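PDB 3R2T: superantigen-like protein SSL8 from Staphylococcus aureus, which is of unestablished function but belongs to the staphylococcal/streptococcal toxin family of secreted proteins related to the superantigens. Local coordinates for residues Thr75-Gln80 and Phe92-Gln97; Leu192-Lys195 and Leu199-Gly202. All blocks are in the same frame, centred on the assembly; numbering follows the deposited sequence.

Contact 1: Thr75-Gln80 and Phe92-Gln97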
# COMPACT_ATOMS: atom_id res chain seq x y z
N THR A 75 -16.26 14.21 -7.42
CA THR A 75 -17.57 14.46 -6.85
C THR A 75 -18.68 13.56 -7.39
O THR A 75 -18.63 13.13 -8.54
CB THR A 75 -17.98 15.94 -7.10
OG1 THR A 75 -16.91 16.80 -6.66
CG2 THR A 75 -19.25 16.29 -6.35
N ASN A 76 -19.67 13.31 -6.53
CA ASN A 76 -20.83 12.48 -6.85
C ASN A 76 -20.43 11.18 -7.52
O ASN A 76 -20.95 10.83 -8.59
CB ASN A 76 -21.84 13.26 -7.72
CG ASN A 76 -23.20 12.54 -7.85
OD1 ASN A 76 -23.57 11.72 -7.01
ND2 ASN A 76 -23.93 12.85 -8.90
N VAL A 77 -19.50 10.48 -6.88
CA VAL A 77 -19.00 9.20 -7.36
C VAL A 77 -19.78 8.05 -6.75
O VAL A 77 -20.28 8.14 -5.62
CB VAL A 77 -17.49 8.99 -6.98
CG1 VAL A 77 -16.62 9.97 -7.69
CG2 VAL A 77 -17.30 9.08 -5.49
N SER A 78 -19.86 6.97 -7.51
CA SER A 78 -20.56 5.76 -7.10
C SER A 78 -19.52 4.66 -6.96
O SER A 78 -18.63 4.52 -7.81
CB SER A 78 -21.58 5.32 -8.15
OG SER A 78 -22.52 6.35 -8.45
N GLY A 79 -19.61 3.87 -5.90
CA GLY A 79 -18.65 2.80 -5.72
C GLY A 79 -19.06 1.72 -4.74
O GLY A 79 -20.04 1.85 -4.00
N GLN A 80 -18.27 0.66 -4.76
CA GLN A 80 -18.44 -0.50 -3.91
C GLN A 80 -17.06 -1.01 -3.56
O GLN A 80 -16.18 -1.09 -4.43
CB GLN A 80 -19.25 -1.59 -4.63
CG GLN A 80 -19.44 -2.89 -3.84
CD GLN A 80 -20.32 -3.90 -4.55
OE1 GLN A 80 -20.99 -3.58 -5.53
NE2 GLN A 80 -20.33 -5.13 -4.05
N PHE A 92 -12.45 3.71 -9.37
CA PHE A 92 -13.33 4.49 -10.24
C PHE A 92 -12.51 5.30 -11.21
O PHE A 92 -11.29 5.42 -11.05
CB PHE A 92 -14.35 5.34 -9.47
CG PHE A 92 -13.75 6.24 -8.46
CD1 PHE A 92 -13.32 7.50 -8.82
CD2 PHE A 92 -13.63 5.83 -7.15
CE1 PHE A 92 -12.78 8.34 -7.88
CE2 PHE A 92 -13.08 6.64 -6.21
CZ PHE A 92 -12.65 7.91 -6.57
N ASN A 93 -13.20 5.82 -12.22
CA ASN A 93 -12.59 6.60 -13.28
C ASN A 93 -13.29 7.93 -13.56
O ASN A 93 -13.88 8.10 -14.63
CB ASN A 93 -12.61 5.79 -14.59
CG ASN A 93 -11.77 4.52 -14.52
OD1 ASN A 93 -11.00 4.31 -13.59
ND2 ASN A 93 -11.91 3.67 -15.54
N GLN A 94 -13.24 8.86 -12.62
CA GLN A 94 -13.82 10.18 -12.87
C GLN A 94 -12.78 11.00 -13.64
O GLN A 94 -11.57 10.81 -13.45
CB GLN A 94 -14.28 10.88 -11.59
CG GLN A 94 -14.90 12.27 -11.85
CD GLN A 94 -15.71 12.82 -10.67
OE1 GLN A 94 -15.51 13.97 -10.25
NE2 GLN A 94 -16.60 12.00 -10.13
N GLN A 95 -13.24 11.90 -14.51
CA GLN A 95 -12.34 12.71 -15.35
C GLN A 95 -11.61 11.69 -16.24
O GLN A 95 -12.13 10.58 -16.46
CB GLN A 95 -11.38 13.54 -14.47
CG GLN A 95 -12.10 14.54 -13.55
CD GLN A 95 -11.27 15.02 -12.36
OE1 GLN A 95 -10.19 14.48 -12.07
NE2 GLN A 95 -11.80 16.01 -11.63
N ASN A 96 -10.44 12.04 -16.75
CA ASN A 96 -9.69 11.08 -17.56
C ASN A 96 -8.60 10.43 -16.71
O ASN A 96 -7.52 10.11 -17.20
CB ASN A 96 -9.14 11.72 -18.84
CG ASN A 96 -10.25 12.22 -19.76
OD1 ASN A 96 -11.42 12.33 -19.35
ND2 ASN A 96 -9.90 12.53 -21.01
N GLN A 97 -8.93 10.24 -15.42
CA GLN A 97 -8.04 9.61 -14.44
C GLN A 97 -8.70 8.40 -13.78
O GLN A 97 -9.92 8.37 -13.59
CB GLN A 97 -7.59 10.61 -13.37
CG GLN A 97 -6.40 11.47 -13.77
CD GLN A 97 -5.11 10.65 -13.96
OE1 GLN A 97 -5.03 9.47 -13.57
NE2 GLN A 97 -4.09 11.28 -14.54
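The backbone of T75 is gripped twice by the side-chain amide of Q94. NE2 of Q94 gives a hydrogen bond to T75 O at 2.8 Å, and OE1 of Q94 takes one from T75 N at 2.9 Å. The second is the straighter, with an N-H...O angle of 167°. Neither is flat: T75 N lies 24° from the carbonyl plane of the Q94 amide. Two bonds from one amide fix its rotation and decide which end is N and which is O. Q94 reaches across because its CG is trans to the backbone N (chi1 -180°) and the chain then runs extended.

V77 packs beside this pair. Its CG1 comes close against Q94 NE2, at 3.2 Å, with the two side chains at about a right angle. The apolar contact is with F92: V77 CG1 also sits over one face of the F92 ring, toward its rim, 4.2 Å from F92 CE1. V77 also touches L118 and V120 of strand 118-122, F92 shares V120, and F99 meets the F92 ring. N76 and V77 both face L118 in a G1 beta bulge. The glutamine thus ties the loop after strand 87-92 to bulged strand 72-79 in the OB-fold domain.

Contact 2: Leu192-Lys195 and Leu199-Gly202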
# COMPACT_ATOMS: atom_id res chain seq x y z
N LEU A 192 -0.97 25.45 1.58
CA LEU A 192 -0.98 26.89 1.75
C LEU A 192 0.23 27.34 2.57
O LEU A 192 0.85 28.34 2.25
CB LEU A 192 -2.28 27.33 2.39
CG LEU A 192 -2.52 28.83 2.55
CD1 LEU A 192 -4.02 29.07 2.66
CD2 LEU A 192 -1.74 29.39 3.72
N LEU A 193 0.59 26.57 3.59
CA LEU A 193 1.74 26.92 4.45
C LEU A 193 3.05 26.82 3.69
O LEU A 193 3.98 27.59 3.94
CB LEU A 193 1.78 26.01 5.67
CG LEU A 193 0.57 26.13 6.59
CD1 LEU A 193 0.64 25.08 7.69
CD2 LEU A 193 0.46 27.55 7.13
N ILE A 194 3.14 25.87 2.77
CA ILE A 194 4.37 25.73 1.99
C ILE A 194 4.54 26.90 1.05
O ILE A 194 5.61 27.50 0.96
CB ILE A 194 4.39 24.44 1.15
CG1 ILE A 194 4.49 23.21 2.06
CG2 ILE A 194 5.60 24.46 0.14
CD1 ILE A 194 4.32 21.87 1.35
N LYS A 195 3.47 27.25 0.34
CA LYS A 195 3.55 28.33 -0.64
C LYS A 195 3.67 29.73 -0.02
O LYS A 195 4.41 30.56 -0.54
CB LYS A 195 2.38 28.23 -1.64
CG LYS A 195 1.02 28.57 -1.09
CD LYS A 195 -0.09 27.90 -1.92
CE LYS A 195 -1.49 28.20 -1.36
NZ LYS A 195 -2.49 27.14 -1.72
N LEU A 199 6.91 26.51 4.52
CA LEU A 199 6.92 25.33 5.36
C LEU A 199 7.74 24.27 4.63
O LEU A 199 7.62 24.12 3.40
CB LEU A 199 5.50 24.81 5.61
CG LEU A 199 5.42 23.53 6.46
CD1 LEU A 199 5.96 23.78 7.87
CD2 LEU A 199 3.99 22.97 6.50
N TYR A 200 8.56 23.56 5.39
CA TYR A 200 9.43 22.50 4.88
C TYR A 200 10.50 23.01 3.90
O TYR A 200 11.01 22.23 3.10
CB TYR A 200 8.65 21.34 4.23
CG TYR A 200 7.52 20.77 5.07
CD1 TYR A 200 7.75 20.30 6.35
CD2 TYR A 200 6.24 20.65 4.54
CE1 TYR A 200 6.72 19.77 7.12
CE2 TYR A 200 5.20 20.11 5.30
CZ TYR A 200 5.45 19.67 6.60
OH TYR A 200 4.44 19.14 7.36
N GLU A 201 10.83 24.30 3.96
CA GLU A 201 11.86 24.87 3.08
C GLU A 201 12.96 25.56 3.88
O GLU A 201 13.49 26.58 3.45
CB GLU A 201 11.27 25.87 2.07
CG GLU A 201 10.29 25.25 1.07
CD GLU A 201 9.81 26.25 0.01
OE1 GLU A 201 10.22 27.44 0.08
OE2 GLU A 201 9.04 25.85 -0.89
N GLY A 202 13.29 24.99 5.04
CA GLY A 202 14.33 25.54 5.92
C GLY A 202 13.94 26.79 6.70
O GLY A 202 14.80 27.48 7.24
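L193 and L199 are joined by the one backbone hydrogen bond of this contact. L199 N donates to L193 O at 3.2 Å, and the N-H...O angle is 163°. The donor stands above the carbonyl plane, 42° out of it. This bond holds the chain against the last turn of helix 182-197 as it leaves.

The apolar contacts involve L193 and I194 with L199 and Y200. L199 CD2 packs on L193 CB at 3.8 Å and also nears L193 CD1, the two side chains meeting at a slant. With CG trans to the backbone N (chi1 179°), the L199 side chain extends so that CD2 meets L193, while L199 CG lies 3.5 Å above the plane of the neighbouring Y200 ring, over its centre. I194 meets Y200 differently. I194 CD1 comes to the edge of the Y200 ring, in plane, 3.9 Å from Y200 CD2. I194 CG1 lies 4.0 Å from L199 CB.

The polar ends of E201 and Y200 find partners beyond the two segments. E201 runs extended across I194, with E201 OE2 3.9 Å from I194 CG2, and OE2 is hydrogen-bonded to H64. Y200 OH bonds to L223 O and to R190 NH2, which fixes the far end of the ring.

I194 and Y200 also pack on helix 57-68. The end of helix 182-197 and the loop after it therefore lie against helix 57-68 and, where L193 touches V158, against strand 156-160 of the beta-grasp sheet.

In the fold
Contact 1 comes first along the chain and is complete before contact 2 begins. Their centres are 31 Å apart, on opposite sides of the chain's centre, and their nearest atoms are about 18 Å apart. They share no strand or helix. Contact 1 belongs to the OB-fold domain and its mixed sheet, where strand 72-79 pairs with strand 118-122. Contact 2 belongs to the beta-grasp domain, at the end of helix 182-197 before strand 207-213. Helix 57-68, which precedes strand 72-79 in the chain, packs on contact 2. Each contact thus joins a loop to a nearby strand or helix within its own domain of the two-domain fold of this toxin family.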